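Local structure of putative TOXIN related protein (Parabacteroides distasonis ATCC 8503, 3K0Y) at residues N121-T126 with I164-V169; D104-Y109 with V188-S193; L85-A90 with A133-L138; N111-G116 with Q197-K202. The protein is of unknown function but is a NigD-like protein, probably exported, that joins an N-terminal OB domain to a C-terminal beta sandwich. All coordinates share one frame; numbering follows the deposited sequence.

Contact 1: N121-T126 with I164-V169; sequences NIYFET and IGAGRV
R168 and Y123 meet beside each other on one face of an antiparallel strand pair. The R168 CB lies 4.0 Å from I122 O. Its CG reaches the edge of the Y123 ring, near the ring plane. The chain runs extended from CG to NE, which carries the guanidinium past the same edge. There Y123 CD1 sits 3.8 Å from R168 CZ, over the centre of the guanidinium face, with the two planes 60° apart. At the tip, NH1 gives a hydrogen bond to a water that also binds I122 O. NH2 binds a nonaethylene glycol, probably from the crystallisation liquor.

Six backbone bonds join the strands through the pairs I122-V169, F124-G167 and T126-G165. On the other face, F124 has chi1 70°, with CG lodged between its own N and C. Its ring therefore leans across the neighbouring strand and places one face over G167 CA. I122 CB meets V169 CG1 at 3.7 Å. The chemistry of the two faces differs: that of I122, F124 and V169 is mainly apolar and packs on F152 of strand 149-155, while that of Y123, E125, A166 and R168 is mixed and carries the charged and water-bonded groups.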
loop_
_atom_site.group_PDB
_atom_site.type_symbol
_atom_site.label_atom_id
_atom_site.label_comp_id
_atom_site.label_asym_id
_atom_site.label_seq_id
_atom_site.Cartn_x
_atom_site.Cartn_y
_atom_site.Cartn_z
ATOM N N ASN A 121 2.095 -2.480 1.099
ATOM C CA ASN A 121 2.052 -1.411 2.042
ATOM C C ASN A 121 3.447 -0.866 2.274
ATOM O O ASN A 121 4.387 -1.633 2.441
ATOM C CB ASN A 121 1.489 -1.915 3.350
ATOM C CG ASN A 121 0.083 -2.428 3.217
ATOM O OD1 ASN A 121 -0.860 -1.649 3.225
ATOM N ND2 ASN A 121 -0.077 -3.749 3.091
ATOM N N ILE A 122 3.571 0.447 2.264
ATOM C CA ILE A 122 4.813 1.086 2.432
ATOM C C ILE A 122 4.706 2.235 3.408
ATOM O O ILE A 122 3.749 2.987 3.367
ATOM C CB ILE A 122 5.380 1.623 1.100
ATOM C CG1 ILE A 122 5.517 0.518 0.073
ATOM C CG2 ILE A 122 6.756 2.238 1.356
ATOM C CD1 ILE A 122 6.004 0.981 -1.335
ATOM N N TYR A 123 5.672 2.307 4.320
ATOM C CA TYR A 123 5.982 3.468 5.146
ATOM C C TYR A 123 7.370 3.918 4.728
ATOM O O TYR A 123 8.336 3.159 4.871
ATOM C CB TYR A 123 6.012 3.098 6.647
ATOM C CG TYR A 123 6.335 4.250 7.591
ATOM C CD1 TYR A 123 5.335 5.067 8.108
ATOM C CD2 TYR A 123 7.655 4.521 7.959
ATOM C CE1 TYR A 123 5.630 6.135 9.005
ATOM C CE2 TYR A 123 7.979 5.574 8.836
ATOM C CZ TYR A 123 6.956 6.379 9.347
ATOM O OH TYR A 123 7.289 7.408 10.183
ATOM N N PHE A 124 7.487 5.153 4.250
ATOM C CA PHE A 124 8.738 5.648 3.655
ATOM C C PHE A 124 9.005 7.045 4.148
ATOM O O PHE A 124 8.095 7.728 4.665
ATOM C CB PHE A 124 8.692 5.618 2.113
ATOM C CG PHE A 124 7.742 6.652 1.495
ATOM C CD1 PHE A 124 6.407 6.375 1.353
ATOM C CD2 PHE A 124 8.208 7.899 1.097
ATOM C CE1 PHE A 124 5.527 7.330 0.819
ATOM C CE2 PHE A 124 7.325 8.874 0.576
ATOM C CZ PHE A 124 6.010 8.573 0.435
ATOM N N GLU A 125 10.249 7.478 4.025
ATOM C CA GLU A 125 10.590 8.835 4.380
ATOM C C GLU A 125 11.293 9.501 3.243
ATOM O O GLU A 125 11.900 8.862 2.418
ATOM C CB GLU A 125 11.529 8.879 5.590
ATOM C CG GLU A 125 10.936 8.414 6.901
ATOM C CD GLU A 125 12.001 8.326 8.006
ATOM O OE1 GLU A 125 12.912 7.433 7.952
ATOM O OE2 GLU A 125 11.920 9.166 8.906
ATOM N N THR A 126 11.218 10.815 3.217
ATOM C CA THR A 126 11.892 11.577 2.174
ATOM C C THR A 126 11.969 13.008 2.660
ATOM O O THR A 126 11.647 13.269 3.814
ATOM C CB THR A 126 11.163 11.391 0.810
ATOM O OG1 THR A 126 11.964 11.906 -0.259
ATOM C CG2 THR A 126 9.797 12.016 0.800
ATOM N N ILE A 164 12.699 16.307 6.812
ATOM C CA ILE A 164 12.380 14.904 6.695
ATOM C C ILE A 164 10.932 14.738 7.134
ATOM O O ILE A 164 10.520 15.337 8.130
ATOM C CB ILE A 164 13.308 14.026 7.564
ATOM C CG1 ILE A 164 14.780 14.431 7.347
ATOM C CG2 ILE A 164 13.127 12.542 7.240
ATOM C CD1 ILE A 164 15.826 13.340 7.684
ATOM N N GLY A 165 10.151 13.974 6.347
ATOM C CA GLY A 165 8.771 13.612 6.681
ATOM C C GLY A 165 8.470 12.182 6.262
ATOM O O GLY A 165 9.085 11.654 5.331
ATOM N N ALA A 166 7.511 11.561 6.942
ATOM C CA ALA A 166 7.088 10.217 6.623
ATOM C C ALA A 166 5.787 10.216 5.806
ATOM O O ALA A 166 4.987 11.154 5.845
ATOM C CB ALA A 166 6.968 9.357 7.890
ATOM N N GLY A 167 5.624 9.171 5.006
ATOM C CA GLY A 167 4.405 8.956 4.277
ATOM C C GLY A 167 4.045 7.492 4.224
ATOM O O GLY A 167 4.918 6.631 4.202
ATOM N N ARG A 168 2.752 7.241 4.073
ATOM C CA ARG A 168 2.213 5.927 3.906
ATOM C C ARG A 168 1.459 5.792 2.582
ATOM O O ARG A 168 0.826 6.728 2.088
ATOM C CB ARG A 168 1.293 5.596 5.045
ATOM C CG ARG A 168 1.965 5.413 6.383
ATOM C CD ARG A 168 0.906 5.080 7.402
ATOM N NE ARG A 168 1.450 4.727 8.700
ATOM C CZ ARG A 168 1.926 3.556 9.051
ATOM N NH1 ARG A 168 1.968 2.499 8.236
ATOM N NH2 ARG A 168 2.367 3.435 10.277
ATOM N N VAL A 169 1.554 4.624 1.991
ATOM C CA VAL A 169 0.831 4.304 0.774
ATOM C C VAL A 169 0.497 2.804 0.773
ATOM O O VAL A 169 1.194 1.975 1.401
ATOM C CB VAL A 169 1.678 4.737 -0.471
ATOM C CG1 VAL A 169 3.027 3.905 -0.547
ATOM C CG2 VAL A 169 0.872 4.636 -1.751
HETATM O O HOH W 1 -0.151 1.063 3.742
HETATM O O HOH W 2 1.764 2.217 5.467
#

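Contact 2: D104-Y109 with V188-S193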
loop_
_atom_site.group_PDB
_atom_site.type_symbol
_atom_site.label_atom_id
_atom_site.label_comp_id
_atom_site.label_asym_id
_atom_site.label_seq_id
_atom_site.Cartn_x
_atom_site.Cartn_y
_atom_site.Cartn_z
ATOM N N ASP A 104 13.393 10.713 -7.466
ATOM C CA ASP A 104 13.732 11.395 -6.244
ATOM C C ASP A 104 13.849 10.352 -5.125
ATOM O O ASP A 104 12.887 9.662 -4.820
ATOM C CB ASP A 104 12.672 12.433 -5.927
ATOM C CG ASP A 104 12.752 13.628 -6.860
ATOM O OD1 ASP A 104 13.854 14.186 -7.003
ATOM O OD2 ASP A 104 11.715 14.003 -7.436
ATOM N N PRO A 105 15.024 10.262 -4.500
ATOM C CA PRO A 105 15.219 9.193 -3.548
ATOM C C PRO A 105 14.294 9.216 -2.332
ATOM O O PRO A 105 13.752 10.243 -1.942
ATOM C CB PRO A 105 16.711 9.324 -3.164
ATOM C CG PRO A 105 17.021 10.766 -3.393
ATOM C CD PRO A 105 16.227 11.105 -4.633
ATOM N N VAL A 106 14.086 8.036 -1.781
ATOM C CA VAL A 106 13.375 7.845 -0.527
ATOM C C VAL A 106 14.183 6.912 0.380
ATOM O O VAL A 106 15.158 6.255 -0.046
ATOM C CB VAL A 106 11.994 7.210 -0.766
ATOM C CG1 VAL A 106 11.107 8.079 -1.781
ATOM C CG2 VAL A 106 12.148 5.770 -1.241
ATOM N N SER A 107 13.700 6.807 1.608
ATOM C CA SER A 107 14.225 5.900 2.615
ATOM C C SER A 107 13.139 4.858 3.004
ATOM O O SER A 107 12.043 5.242 3.416
ATOM C CB SER A 107 14.539 6.773 3.818
ATOM O OG SER A 107 15.148 6.042 4.816
ATOM N N ILE A 108 13.402 3.568 2.822
ATOM C CA ILE A 108 12.516 2.525 3.331
ATOM C C ILE A 108 13.326 1.496 4.173
ATOM O O ILE A 108 14.228 0.882 3.679
ATOM C CB ILE A 108 11.802 1.794 2.198
ATOM C CG1 ILE A 108 11.065 2.770 1.237
ATOM C CG2 ILE A 108 10.780 0.825 2.735
ATOM C CD1 ILE A 108 10.521 2.078 -0.020
ATOM N N TYR A 109 13.023 1.340 5.444
ATOM C CA TYR A 109 13.714 0.359 6.240
ATOM C C TYR A 109 13.009 -0.971 6.052
ATOM O O TYR A 109 11.839 -1.039 5.657
ATOM C CB TYR A 109 13.715 0.743 7.684
ATOM C CG TYR A 109 14.661 1.861 7.958
ATOM C CD1 TYR A 109 14.369 3.196 7.573
ATOM C CD2 TYR A 109 15.883 1.600 8.547
ATOM C CE1 TYR A 109 15.293 4.232 7.828
ATOM C CE2 TYR A 109 16.772 2.600 8.802
ATOM C CZ TYR A 109 16.488 3.921 8.444
ATOM O OH TYR A 109 17.464 4.849 8.724
ATOM N N VAL A 188 10.582 -5.632 -5.237
ATOM C CA VAL A 188 10.262 -4.250 -5.344
ATOM C C VAL A 188 11.553 -3.444 -5.243
ATOM O O VAL A 188 12.167 -3.383 -4.175
ATOM C CB VAL A 188 9.307 -3.809 -4.213
ATOM C CG1 VAL A 188 8.997 -2.324 -4.346
ATOM C CG2 VAL A 188 8.037 -4.642 -4.211
ATOM N N ASN A 189 11.905 -2.785 -6.346
ATOM C CA ASN A 189 12.983 -1.838 -6.438
ATOM C C ASN A 189 12.532 -0.422 -6.075
ATOM O O ASN A 189 11.371 -0.032 -6.328
ATOM C CB ASN A 189 13.529 -1.872 -7.872
ATOM C CG ASN A 189 14.179 -3.204 -8.197
ATOM O OD1 ASN A 189 15.072 -3.616 -7.493
ATOM N ND2 ASN A 189 13.701 -3.893 -9.193
ATOM N N TYR A 190 13.419 0.326 -5.425
ATOM C CA TYR A 190 13.181 1.739 -5.084
ATOM C C TYR A 190 14.529 2.428 -5.094
ATOM O O TYR A 190 15.550 1.751 -5.074
ATOM C CB TYR A 190 12.501 1.878 -3.713
ATOM C CG TYR A 190 13.276 1.278 -2.580
ATOM C CD1 TYR A 190 13.273 -0.079 -2.367
ATOM C CD2 TYR A 190 14.005 2.075 -1.708
ATOM C CE1 TYR A 190 13.997 -0.640 -1.350
ATOM C CE2 TYR A 190 14.730 1.520 -0.690
ATOM C CZ TYR A 190 14.711 0.163 -0.509
ATOM O OH TYR A 190 15.432 -0.416 0.520
ATOM N N TRP A 191 14.539 3.753 -5.124
ATOM C CA TRP A 191 15.779 4.515 -5.216
ATOM C C TRP A 191 16.019 5.325 -3.978
ATOM O O TRP A 191 15.104 5.939 -3.419
ATOM C CB TRP A 191 15.826 5.374 -6.479
ATOM C CG TRP A 191 15.992 4.463 -7.626
ATOM C CD1 TRP A 191 17.170 3.882 -8.090
ATOM C CD2 TRP A 191 14.934 3.882 -8.391
ATOM N NE1 TRP A 191 16.886 3.000 -9.119
ATOM C CE2 TRP A 191 15.525 2.989 -9.324
ATOM C CE3 TRP A 191 13.540 4.026 -8.380
ATOM C CZ2 TRP A 191 14.761 2.272 -10.241
ATOM C CZ3 TRP A 191 12.794 3.309 -9.299
ATOM C CH2 TRP A 191 13.399 2.460 -10.216
ATOM N N THR A 192 17.272 5.259 -3.530
ATOM C CA THR A 192 17.713 5.899 -2.320
ATOM C C THR A 192 18.876 6.810 -2.655
ATOM O O THR A 192 19.316 6.875 -3.803
ATOM C CB THR A 192 18.159 4.866 -1.255
ATOM O OG1 THR A 192 19.438 4.314 -1.611
ATOM C CG2 THR A 192 17.156 3.763 -1.147
ATOM N N SER A 193 19.347 7.515 -1.633
ATOM C CA SER A 193 20.457 8.442 -1.757
ATOM C C SER A 193 21.765 7.699 -2.032
ATOM O O SER A 193 22.699 8.283 -2.553
ATOM C CB SER A 193 20.593 9.245 -0.469
ATOM O OG SER A 193 20.881 8.365 0.607
#
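In the C-terminal beta sandwich, the loop between helix 97-101 and strand 113-116 crosses strand 184-192 and sets P105, V106 and I108 against Y190, W191 and T192. One backbone hydrogen bond joins the two. V106 N gives it to W191 O at 2.8 Å, nearly straight at 169° and in the carbonyl plane. The same oxygen receives a CA-H...O contact from P105, and V106 O receives one from T192.

I108 and Y190 form the main side-chain contact. I108 CD1 comes over one face of the ring, 4.0 Å from its centroid, in a CH-pi contact shifted toward CG and CD2. A chi1 of 59° swings the Y190 ring back over its own backbone, facing the loop. V106 CG2 approaches the same ring obliquely, 4.2 Å from Y190 CD2. Further along, P105 CB lies 3.4 Å from T192 C, and T192 CG2 lies 3.4 Å from V106 O. T192 OG1 turns to G195 O instead.

The loop is tied to strand 119-128 by a backbone bond from S107 to E125, while strand 184-192 runs between strands 149-155 and 195-203.

Contact 3: L85-A90 with A133-L138; sequences LTKSIA and AHFINL
K87 reaches over strand 135-138 and ends between I136 O, the N137 amide and the F135 ring. Its chain bends at chi3 (78°), which brings NZ down to the strand. NZ gives a hydrogen bond to I136 O at 2.7 Å. A longer one goes to N137 OD1 at 3.2 Å; here the amine stands 56° out of the amide carbonyl plane, not on a lone pair. F135 CE1 is 3.7 Å from K87 NZ, in an oblique approach. N137 is held from its other end too, since ND2 lies over the centre of the F135 ring.

Residues 85-88 lie on the long strand 74-88, which belongs to the sheet that includes the OB strands and also pairs with strand 163-172 of the sandwich. Strand 135-138 is at the border of the second sheet, and the two short strands run 46° apart. Further along, A90 N bonds L138 O at 2.9 Å. A water donates to S88 O and N137 OD1 and accepts from L138 N. I89 CG1 packs on L138 CD2 at 3.9 Å. L85 CD2 touches I136 CB more loosely, at 4.2 Å. Y101 of helix 97-101 covers A90, F135 and N137.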
loop_
_atom_site.group_PDB
_atom_site.type_symbol
_atom_site.label_atom_id
_atom_site.label_comp_id
_atom_site.label_asym_id
_atom_site.label_seq_id
_atom_site.Cartn_x
_atom_site.Cartn_y
_atom_site.Cartn_z
ATOM N N LEU A 85 -3.160 6.886 1.353
ATOM C CA LEU A 85 -3.213 6.933 -0.104
ATOM C C LEU A 85 -3.172 5.486 -0.686
ATOM O O LEU A 85 -2.210 4.752 -0.466
ATOM C CB LEU A 85 -2.047 7.755 -0.659
ATOM C CG LEU A 85 -1.929 7.775 -2.165
ATOM C CD1 LEU A 85 -3.225 8.583 -2.813
ATOM C CD2 LEU A 85 -0.640 8.390 -2.625
ATOM N N THR A 86 -4.225 5.103 -1.406
ATOM C CA THR A 86 -4.395 3.764 -1.961
ATOM C C THR A 86 -4.588 3.823 -3.474
ATOM O O THR A 86 -5.515 4.444 -3.937
ATOM C CB THR A 86 -5.568 3.048 -1.254
ATOM O OG1 THR A 86 -5.289 3.054 0.173
ATOM C CG2 THR A 86 -5.688 1.589 -1.758
ATOM N N LYS A 87 -3.699 3.181 -4.231
ATOM C CA LYS A 87 -3.669 3.290 -5.651
ATOM C C LYS A 87 -3.496 1.923 -6.298
ATOM O O LYS A 87 -3.014 0.980 -5.662
ATOM C CB LYS A 87 -2.522 4.191 -6.068
ATOM C CG LYS A 87 -2.715 5.631 -5.612
ATOM C CD LYS A 87 -1.473 6.502 -5.914
ATOM C CE LYS A 87 -1.418 6.880 -7.295
ATOM N NZ LYS A 87 -0.366 7.866 -7.524
ATOM N N SER A 88 -3.796 1.829 -7.581
ATOM C CA SER A 88 -3.447 0.628 -8.259
ATOM C C SER A 88 -2.115 0.851 -8.951
ATOM O O SER A 88 -1.545 1.968 -8.891
ATOM C CB SER A 88 -4.584 0.138 -9.129
ATOM O OG SER A 88 -4.841 1.102 -10.034
ATOM N N ILE A 89 -1.535 -0.248 -9.422
ATOM C CA ILE A 89 -0.283 -0.219 -10.185
ATOM C C ILE A 89 -0.479 0.738 -11.408
ATOM O O ILE A 89 -1.476 0.630 -12.116
ATOM C CB ILE A 89 0.133 -1.648 -10.613
ATOM C CG1 ILE A 89 0.661 -2.470 -9.415
ATOM C CG2 ILE A 89 1.244 -1.618 -11.719
ATOM C CD1 ILE A 89 0.756 -3.978 -9.642
ATOM N N ALA A 90 0.455 1.654 -11.658
ATOM C CA ALA A 90 0.284 2.627 -12.757
ATOM C C ALA A 90 0.784 2.086 -14.112
ATOM O O ALA A 90 1.539 1.099 -14.191
ATOM C CB ALA A 90 0.947 3.955 -12.418
ATOM N N ALA A 133 3.022 18.949 -4.183
ATOM C CA ALA A 133 2.575 17.604 -3.951
ATOM C C ALA A 133 3.514 16.586 -4.647
ATOM O O ALA A 133 3.903 16.780 -5.791
ATOM C CB ALA A 133 1.114 17.493 -4.497
ATOM N N HIS A 134 3.898 15.525 -3.941
ATOM C CA HIS A 134 4.732 14.471 -4.501
ATOM C C HIS A 134 3.850 13.376 -5.134
ATOM O O HIS A 134 2.796 13.087 -4.621
ATOM C CB HIS A 134 5.617 13.860 -3.426
ATOM C CG HIS A 134 6.566 14.820 -2.786
ATOM N ND1 HIS A 134 7.689 14.398 -2.105
ATOM C CD2 HIS A 134 6.551 16.178 -2.691
ATOM C CE1 HIS A 134 8.339 15.461 -1.647
ATOM N NE2 HIS A 134 7.670 16.550 -1.995
ATOM N N PHE A 135 4.305 12.791 -6.248
ATOM C CA PHE A 135 3.591 11.746 -6.990
ATOM C C PHE A 135 4.216 10.410 -6.606
ATOM O O PHE A 135 5.402 10.244 -6.786
ATOM C CB PHE A 135 3.822 12.006 -8.470
ATOM C CG PHE A 135 2.893 11.300 -9.423
ATOM C CD1 PHE A 135 1.579 10.993 -9.089
ATOM C CD2 PHE A 135 3.321 11.093 -10.726
ATOM C CE1 PHE A 135 0.702 10.433 -10.009
ATOM C CE2 PHE A 135 2.469 10.518 -11.684
ATOM C CZ PHE A 135 1.130 10.198 -11.316
ATOM N N ILE A 136 3.395 9.472 -6.142
ATOM C CA ILE A 136 3.818 8.207 -5.519
ATOM C C ILE A 136 3.207 7.096 -6.359
ATOM O O ILE A 136 1.988 7.053 -6.534
ATOM C CB ILE A 136 3.248 8.059 -4.063
ATOM C CG1 ILE A 136 3.561 9.271 -3.198
ATOM C CG2 ILE A 136 3.810 6.872 -3.350
ATOM C CD1 ILE A 136 5.098 9.500 -3.042
ATOM N N ASN A 137 4.037 6.204 -6.887
ATOM C CA ASN A 137 3.519 5.126 -7.732
ATOM C C ASN A 137 4.275 3.803 -7.625
ATOM O O ASN A 137 5.413 3.748 -7.199
ATOM C CB ASN A 137 3.563 5.544 -9.201
ATOM C CG ASN A 137 2.523 6.567 -9.542
ATOM O OD1 ASN A 137 1.353 6.238 -9.690
ATOM N ND2 ASN A 137 2.940 7.822 -9.634
ATOM N N LEU A 138 3.626 2.765 -8.092
ATOM C CA LEU A 138 4.232 1.444 -8.217
ATOM C C LEU A 138 3.995 1.018 -9.667
ATOM O O LEU A 138 2.845 1.031 -10.119
ATOM C CB LEU A 138 3.535 0.476 -7.285
ATOM C CG LEU A 138 4.191 -0.897 -7.143
ATOM C CD1 LEU A 138 5.477 -0.766 -6.357
ATOM C CD2 LEU A 138 3.199 -1.866 -6.467
HETATM O O HOH W 3 0.679 3.470 -8.637
#

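Contact 4: N111-G116 with Q197-K202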
loop_
_atom_site.group_PDB
_atom_site.type_symbol
_atom_site.label_atom_id
_atom_site.label_comp_id
_atom_site.label_asym_id
_atom_site.label_seq_id
_atom_site.Cartn_x
_atom_site.Cartn_y
_atom_site.Cartn_z
ATOM N N ASN A 111 11.018 -3.937 7.039
ATOM C CA ASN A 111 9.820 -4.142 7.879
ATOM C C ASN A 111 8.843 -3.036 7.645
ATOM O O ASN A 111 7.743 -3.139 8.120
ATOM C CB ASN A 111 10.091 -4.424 9.358
ATOM C CG ASN A 111 10.907 -5.642 9.533
ATOM O OD1 ASN A 111 11.036 -6.454 8.607
ATOM N ND2 ASN A 111 11.484 -5.794 10.677
ATOM N N ASN A 112 9.244 -2.021 6.873
ATOM C CA ASN A 112 8.402 -0.861 6.561
ATOM C C ASN A 112 7.813 -1.056 5.182
ATOM O O ASN A 112 7.153 -0.150 4.614
ATOM C CB ASN A 112 9.180 0.489 6.704
ATOM C CG ASN A 112 9.307 0.973 8.195
ATOM O OD1 ASN A 112 8.700 0.420 9.093
ATOM N ND2 ASN A 112 10.078 2.036 8.421
HETATM N N MSE A 113 8.072 -2.226 4.599
HETATM C CA MSE A 113 7.364 -2.629 3.383
HETATM C C MSE A 113 6.767 -4.000 3.610
HETATM O O MSE A 113 7.467 -4.904 3.966
HETATM C CB MSE A 113 8.333 -2.715 2.203
HETATM C CG MSE A 113 7.579 -2.813 0.925
HETATM SE SE MSE A 113 8.612 -2.916 -0.741
HETATM C CE MSE A 113 9.664 -1.374 -0.653
ATOM N N TRP A 114 5.463 -4.181 3.404
ATOM C CA TRP A 114 4.897 -5.505 3.622
ATOM C C TRP A 114 3.666 -5.764 2.793
ATOM O O TRP A 114 2.973 -4.827 2.438
ATOM C CB TRP A 114 4.605 -5.711 5.116
ATOM C CG TRP A 114 3.412 -4.991 5.641
ATOM C CD1 TRP A 114 2.179 -5.518 5.870
ATOM C CD2 TRP A 114 3.325 -3.606 5.980
ATOM N NE1 TRP A 114 1.343 -4.565 6.348
ATOM C CE2 TRP A 114 2.007 -3.370 6.407
ATOM C CE3 TRP A 114 4.237 -2.547 5.996
ATOM C CZ2 TRP A 114 1.581 -2.132 6.847
ATOM C CZ3 TRP A 114 3.790 -1.286 6.448
ATOM C CH2 TRP A 114 2.485 -1.112 6.863
ATOM N N ILE A 115 3.388 -7.041 2.509
ATOM C CA ILE A 115 2.163 -7.456 1.855
ATOM C C ILE A 115 1.091 -7.721 2.896
ATOM O O ILE A 115 1.344 -8.400 3.882
ATOM C CB ILE A 115 2.349 -8.713 0.964
ATOM C CG1 ILE A 115 3.317 -8.395 -0.188
ATOM C CG2 ILE A 115 0.984 -9.121 0.339
ATOM C CD1 ILE A 115 3.666 -9.634 -1.037
ATOM N N GLY A 116 -0.086 -7.126 2.722
ATOM C CA GLY A 116 -1.190 -7.327 3.649
ATOM C C GLY A 116 -2.502 -7.089 2.917
ATOM O O GLY A 116 -2.668 -6.053 2.227
ATOM N N GLN A 197 17.941 0.083 -4.618
ATOM C CA GLN A 197 17.843 -1.090 -3.738
ATOM C C GLN A 197 16.602 -1.867 -4.076
ATOM O O GLN A 197 15.738 -1.372 -4.785
ATOM C CB GLN A 197 17.714 -0.749 -2.258
ATOM C CG GLN A 197 18.119 0.601 -1.846
ATOM C CD GLN A 197 19.469 0.636 -1.235
ATOM O OE1 GLN A 197 19.782 1.518 -0.408
ATOM N NE2 GLN A 197 20.291 -0.299 -1.622
ATOM N N ALA A 198 16.494 -3.038 -3.473
ATOM C CA ALA A 198 15.460 -4.028 -3.740
ATOM C C ALA A 198 14.965 -4.628 -2.422
ATOM O O ALA A 198 15.727 -4.830 -1.475
ATOM C CB ALA A 198 15.996 -5.166 -4.601
ATOM N N TYR A 199 13.684 -4.935 -2.367
ATOM C CA TYR A 199 13.195 -5.722 -1.277
ATOM C C TYR A 199 12.428 -6.870 -1.881
ATOM O O TYR A 199 11.779 -6.701 -2.879
ATOM C CB TYR A 199 12.348 -4.887 -0.318
ATOM C CG TYR A 199 13.189 -4.071 0.657
ATOM C CD1 TYR A 199 14.446 -4.545 1.194
ATOM C CD2 TYR A 199 12.768 -2.795 1.012
ATOM C CE1 TYR A 199 15.199 -3.715 2.094
ATOM C CE2 TYR A 199 13.517 -1.987 1.831
ATOM C CZ TYR A 199 14.710 -2.440 2.399
ATOM O OH TYR A 199 15.296 -1.520 3.238
ATOM N N LYS A 200 12.569 -8.049 -1.279
ATOM C CA LYS A 200 11.982 -9.267 -1.793
ATOM C C LYS A 200 10.957 -9.779 -0.843
ATOM O O LYS A 200 11.285 -10.108 0.294
ATOM C CB LYS A 200 13.022 -10.342 -1.953
ATOM C CG LYS A 200 13.974 -10.146 -3.043
ATOM C CD LYS A 200 14.617 -11.495 -3.447
ATOM C CE LYS A 200 15.491 -11.325 -4.704
ATOM N NZ LYS A 200 16.500 -12.410 -4.785
ATOM N N LEU A 201 9.734 -9.901 -1.304
ATOM C CA LEU A 201 8.665 -10.388 -0.472
ATOM C C LEU A 201 8.041 -11.615 -1.140
ATOM O O LEU A 201 8.153 -11.832 -2.339
ATOM C CB LEU A 201 7.580 -9.310 -0.261
ATOM C CG LEU A 201 7.980 -7.865 0.046
ATOM C CD1 LEU A 201 8.330 -7.127 -1.248
ATOM C CD2 LEU A 201 6.839 -7.048 0.734
ATOM N N LYS A 202 7.350 -12.396 -0.334
ATOM C CA LYS A 202 6.610 -13.557 -0.806
ATOM C C LYS A 202 5.223 -13.062 -1.114
ATOM O O LYS A 202 4.677 -12.315 -0.329
ATOM C CB LYS A 202 6.545 -14.626 0.297
ATOM C CG LYS A 202 7.860 -15.221 0.655
ATOM C CD LYS A 202 8.344 -16.084 -0.453
ATOM C CE LYS A 202 9.589 -16.886 -0.089
ATOM N NZ LYS A 202 10.354 -17.321 -1.314
#
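M113, a selenomethionine, is extended as far as SE and then bends at chi3 (-56°), so that its methyl swings to the Y199 ring. L201 has chi1 -44°, with CG beside the backbone N, and this sends CD2 across to W114 and I115.

The M113 methyl comes in at the edge of Y199, in the ring plane, with CE 3.8 Å from CD2. M113 SE is also near L201 CD1, at 4.3 Å. L201 CD2 settles against the opposing strand: it is 3.8 Å from W114 CA and 3.9 Å from I115 CG1. I115 CD1 points at the backbone of K202, where its very close approach to the carbonyl oxygen is doubtful.

No hydrogen bond joins these segments, and the contact rests on apolar packing of side chains, partly against backbone. The polar ends turn elsewhere. Y199 OH bonds I108 O, W114 NE1 bonds D31 of the N-terminal part, and K202 NZ forms a salt bridge with D185. V188 and L120 also pack on M113.

M113 and I115 point toward strand 197-202, while W114 between them points away. The two strand axes pass 7.6 Å apart and run 18° from parallel. Such face-to-face packing of strands from two sheets, through alternate apolar side chains, is characteristic of a beta sandwich.

Overall arrangement
All four contacts belong to the C-terminal beta sandwich. Contact 1 lies within one sheet; contact 4 faces that sheet with the second. Contacts 1 and 2 have centres 10 Å apart and are tied by E125 O to S107 N (2.8 Å) and T126 OG1 to P105 O. The 113-116 strand of contact 4 continues the sheet of contact 1 through N121 N to W114 O (2.8 Å). Contact 4 meets contact 2 through Y199 OH to I108 O (2.7 Å). Contact 3 touches contact 1 only by packing, as where F124 CZ meets I136 CD1. Contacts 3 and 4 lie farthest apart, with centres about 17 Å apart. Bound nonaethylene glycol, probably from the crystallisation liquor, lies about 3 Å from the side chains of R168 and of W114 (nearest atoms).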